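Local coordinates for membrane-associated lipoprotein (Ureaplasma parvum, PDB 3K63) that is of unknown function but is probably anchored to the cell membrane by lipid, this part being its lipoprotein-associated type-17 domain, at residues L83-K88 / Y94-E99. Residues are numbered along the deposited sequence; the frame is centred on the assembly and turned at random.
Sequences LMLTDK and YYKLLE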
ATOM      1  N   LEU A  83      -5.790  -4.986   1.694  1.00 43.81           N
ATOM      2  CA  LEU A  83      -5.086  -6.261   1.718  1.00 38.29           C
ATOM      3  C   LEU A  83      -5.922  -7.516   1.707  1.00 43.43           C
ATOM      4  O   LEU A  83      -7.065  -7.533   2.173  1.00 45.40           O
ATOM      5  CB  LEU A  83      -4.210  -6.327   2.954  1.00 40.44           C
ATOM      6  CG  LEU A  83      -3.282  -5.154   3.227  1.00 44.41           C
ATOM      7  CD1 LEU A  83      -2.779  -5.237   4.669  1.00 47.19           C
ATOM      8  CD2 LEU A  83      -2.136  -5.186   2.233  1.00 44.25           C
HETATM    9  N   MSE A  84      -5.343  -8.576   1.159  1.00 43.69           N
HETATM   10  CA  MSE A  84      -5.999  -9.867   1.161  1.00 43.27           C
HETATM   11  C   MSE A  84      -5.017 -10.738   1.932  1.00 46.71           C
HETATM   12  O   MSE A  84      -3.862 -10.880   1.533  1.00 47.29           O
HETATM   13  CB  MSE A  84      -6.179 -10.415  -0.245  1.00 40.37           C
HETATM   14  CG  MSE A  84      -6.885 -11.742  -0.263  1.00 45.15           C
HETATM   15 SE   MSE A  84      -7.308 -12.399  -2.016  1.00 64.23          SE
HETATM   16  CE  MSE A  84      -5.478 -12.655  -2.615  1.00 52.18           C
ATOM     17  N   LEU A  85      -5.464 -11.291   3.051  1.00 50.11           N
ATOM     18  CA  LEU A  85      -4.607 -12.131   3.885  1.00 51.39           C
ATOM     19  C   LEU A  85      -5.094 -13.574   3.881  1.00 53.86           C
ATOM     20  O   LEU A  85      -6.226 -13.855   4.291  1.00 56.18           O
ATOM     21  CB  LEU A  85      -4.593 -11.587   5.318  1.00 46.45           C
ATOM     22  CG  LEU A  85      -4.289 -10.090   5.443  1.00 47.60           C
ATOM     23  CD1 LEU A  85      -4.506  -9.624   6.868  1.00 48.05           C
ATOM     24  CD2 LEU A  85      -2.866  -9.829   5.008  1.00 47.44           C
ATOM     25  N   THR A  86      -4.250 -14.487   3.408  1.00 51.34           N
ATOM     26  CA  THR A  86      -4.637 -15.893   3.385  1.00 56.11           C
ATOM     27  C   THR A  86      -3.988 -16.672   4.520  1.00 56.02           C
ATOM     28  O   THR A  86      -2.775 -16.632   4.709  1.00 57.00           O
ATOM     29  CB  THR A  86      -4.261 -16.565   2.068  1.00 54.00           C
ATOM     30  OG1 THR A  86      -4.890 -15.883   0.980  1.00 51.22           O
ATOM     31  CG2 THR A  86      -4.719 -18.005   2.067  1.00 51.16           C
ATOM     32  N   ASP A  87      -4.820 -17.361   5.285  1.00 61.52           N
ATOM     33  CA  ASP A  87      -4.364 -18.160   6.410  1.00 63.63           C
ATOM     34  C   ASP A  87      -3.937 -19.470   5.762  1.00 61.74           C
ATOM     35  O   ASP A  87      -4.776 -20.246   5.303  1.00 62.88           O
ATOM     36  CB  ASP A  87      -5.538 -18.402   7.365  1.00 70.17           C
ATOM     37  CG  ASP A  87      -5.135 -19.161   8.613  1.00 74.46           C
ATOM     38  OD1 ASP A  87      -4.161 -19.944   8.532  1.00 69.65           O
ATOM     39  OD2 ASP A  87      -5.804 -18.981   9.665  1.00 73.62           O
ATOM     40  N   LYS A  88      -2.636 -19.715   5.711  1.00 66.08           N
ATOM     41  CA  LYS A  88      -2.126 -20.918   5.080  1.00 65.80           C
ATOM     42  C   LYS A  88      -2.440 -22.249   5.749  1.00 68.06           C
ATOM     43  O   LYS A  88      -2.230 -23.300   5.148  1.00 70.19           O
ATOM     44  CB  LYS A  88      -0.619 -20.769   4.855  1.00 60.27           C
ATOM     45  CG  LYS A  88      -0.295 -19.780   3.754  1.00 57.96           C
ATOM     46  CD  LYS A  88       1.193 -19.708   3.455  1.00 57.46           C
ATOM     47  CE  LYS A  88       1.463 -18.876   2.202  1.00 54.28           C
ATOM     48  NZ  LYS A  88       2.928 -18.669   1.992  1.00 55.49           N
ATOM     49  N   TYR A  94      -8.867 -13.533   4.327  1.00 58.88           N
ATOM     50  CA  TYR A  94      -9.363 -12.404   5.120  1.00 60.64           C
ATOM     51  C   TYR A  94      -8.925 -11.115   4.463  1.00 54.98           C
ATOM     52  O   TYR A  94      -7.844 -11.043   3.875  1.00 48.27           O
ATOM     53  CB  TYR A  94      -8.802 -12.435   6.542  1.00 60.27           C
ATOM     54  CG  TYR A  94      -9.122 -13.700   7.309  1.00 66.38           C
ATOM     55  CD1 TYR A  94     -10.307 -13.825   8.036  1.00 66.80           C
ATOM     56  CD2 TYR A  94      -8.245 -14.782   7.295  1.00 64.66           C
ATOM     57  CE1 TYR A  94     -10.610 -14.994   8.731  1.00 64.89           C
ATOM     58  CE2 TYR A  94      -8.540 -15.957   7.983  1.00 71.51           C
ATOM     59  CZ  TYR A  94      -9.726 -16.054   8.699  1.00 70.36           C
ATOM     60  OH  TYR A  94     -10.036 -17.225   9.357  1.00 77.56           O
ATOM     61  N   TYR A  95      -9.767 -10.096   4.567  1.00 57.55           N
ATOM     62  CA  TYR A  95      -9.452  -8.801   3.984  1.00 52.82           C
ATOM     63  C   TYR A  95      -9.177  -7.783   5.082  1.00 56.14           C
ATOM     64  O   TYR A  95      -9.750  -7.857   6.160  1.00 62.11           O
ATOM     65  CB  TYR A  95     -10.595  -8.346   3.090  1.00 49.15           C
ATOM     66  CG  TYR A  95     -10.752  -9.224   1.872  1.00 47.91           C
ATOM     67  CD1 TYR A  95     -11.605 -10.332   1.874  1.00 48.80           C
ATOM     68  CD2 TYR A  95     -10.006  -8.978   0.729  1.00 40.80           C
ATOM     69  CE1 TYR A  95     -11.703 -11.174   0.760  1.00 49.76           C
ATOM     70  CE2 TYR A  95     -10.093  -9.807  -0.381  1.00 45.79           C
ATOM     71  CZ  TYR A  95     -10.940 -10.900  -0.362  1.00 50.07           C
ATOM     72  OH  TYR A  95     -10.997 -11.709  -1.476  1.00 52.44           O
ATOM     73  N   LYS A  96      -8.289  -6.839   4.813  1.00 53.15           N
ATOM     74  CA  LYS A  96      -7.950  -5.840   5.810  1.00 51.10           C
ATOM     75  C   LYS A  96      -7.424  -4.572   5.168  1.00 52.55           C
ATOM     76  O   LYS A  96      -6.563  -4.618   4.290  1.00 50.50           O
ATOM     77  CB  LYS A  96      -6.891  -6.382   6.768  1.00 51.02           C
ATOM     78  CG  LYS A  96      -6.595  -5.454   7.940  1.00 57.69           C
ATOM     79  CD  LYS A  96      -5.393  -5.921   8.747  1.00 53.79           C
ATOM     80  CE  LYS A  96      -5.602  -5.671  10.241  1.00 70.87           C
ATOM     81  NZ  LYS A  96      -6.029  -4.267  10.564  1.00 67.06           N
ATOM     82  N   LEU A  97      -7.953  -3.439   5.611  1.00 53.15           N
ATOM     83  CA  LEU A  97      -7.516  -2.148   5.102  1.00 55.52           C
ATOM     84  C   LEU A  97      -6.457  -1.635   6.077  1.00 53.95           C
ATOM     85  O   LEU A  97      -6.682  -1.631   7.279  1.00 59.25           O
ATOM     86  CB  LEU A  97      -8.710  -1.192   5.023  1.00 52.89           C
ATOM     87  CG  LEU A  97      -9.831  -1.673   4.090  1.00 57.68           C
ATOM     88  CD1 LEU A  97     -11.060  -0.802   4.297  1.00 59.61           C
ATOM     89  CD2 LEU A  97      -9.388  -1.616   2.635  1.00 53.19           C
ATOM     90  N   LEU A  98      -5.304  -1.223   5.564  1.00 49.18           N
ATOM     91  CA  LEU A  98      -4.217  -0.732   6.410  1.00 53.23           C
ATOM     92  C   LEU A  98      -3.751   0.626   5.902  1.00 55.08           C
ATOM     93  O   LEU A  98      -3.381   0.760   4.739  1.00 55.59           O
ATOM     94  CB  LEU A  98      -3.047  -1.721   6.380  1.00 50.56           C
ATOM     95  CG  LEU A  98      -1.686  -1.286   6.920  1.00 53.44           C
ATOM     96  CD1 LEU A  98      -1.709  -1.244   8.421  1.00 58.91           C
ATOM     97  CD2 LEU A  98      -0.636  -2.263   6.461  1.00 52.44           C
ATOM     98  N   GLU A  99      -3.748   1.632   6.767  1.00 51.88           N
ATOM     99  CA  GLU A  99      -3.328   2.962   6.347  1.00 54.52           C
ATOM    100  C   GLU A  99      -1.841   3.210   6.576  1.00 55.08           C
ATOM    101  O   GLU A  99      -1.383   3.166   7.713  1.00 58.48           O
ATOM    102  CB  GLU A  99      -4.146   4.011   7.091  1.00 58.10           C
ATOM    103  CG  GLU A  99      -3.902   5.428   6.628  1.00 59.55           C
ATOM    104  CD  GLU A  99      -4.999   6.365   7.086  1.00 68.24           C
ATOM    105  OE1 GLU A  99      -6.183   6.066   6.805  1.00 63.91           O
ATOM    106  OE2 GLU A  99      -4.674   7.391   7.721  1.00 67.07           O
TER
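In the antiparallel beta hairpin of strands 79-87 and 93-100, which contributes two of the three strands in the larger sheet of this lipoprotein-associated domain, Leu-83 pairs with Lys-96, Met-84 with Tyr-95 and Leu-85 with Tyr-94. Leu-85 and Tyr-94 form a hydrogen-bonded pair, Leu-85 N giving Tyr-94 O an almost linear hydrogen bond and Tyr-94 N returning to Leu-85 O at 2.7 Å. Leu-83 and Lys-96 repeat the pattern, with Leu-83 N to Lys-96 O at 2.7 Å and Lys-96 N to Leu-83 O at 3.0 Å, the latter donor standing above the carbonyl plane rather than on a lone pair. Between them the non-hydrogen-bonded pair Met-84 and Tyr-95 points its side chains to one face of the sheet, alongside each other: Met-84, a selenomethionine, lays CG 3.7 Å from Tyr-95 CE2, while its SE stands obliquely to the ring, 5.1 Å from the centroid, in a Met-aromatic contact. With CG of Met-84 anti to the backbone N (chi1 -179°), the chain runs extended beside the tyrosine as far as SE, and the turn about CG-SE then carries CE away from the ring. Ile-61 of strand 56-64 touches both side chains.

On the other face, Leu-83 CD1 packs 3.9 Å from Leu-98 CB, and the Leu-85 side chain lies across that of Lys-96, its CD1 touching CB. Tyr-94 presents a ring edge, CE2, to Asp-87 CB at 3.9 Å. The carboxylate of Asp-87 turns instead to the connecting loop, accepting a hydrogen bond from Lys-89 N. Paired backbone bonds thus fix the register, further ones join Met-84 to Lys-59 and Thr-86 to Asp-57, and Phe-4 of helix 4-7 packs against Leu-85, Asp-87 and Tyr-94.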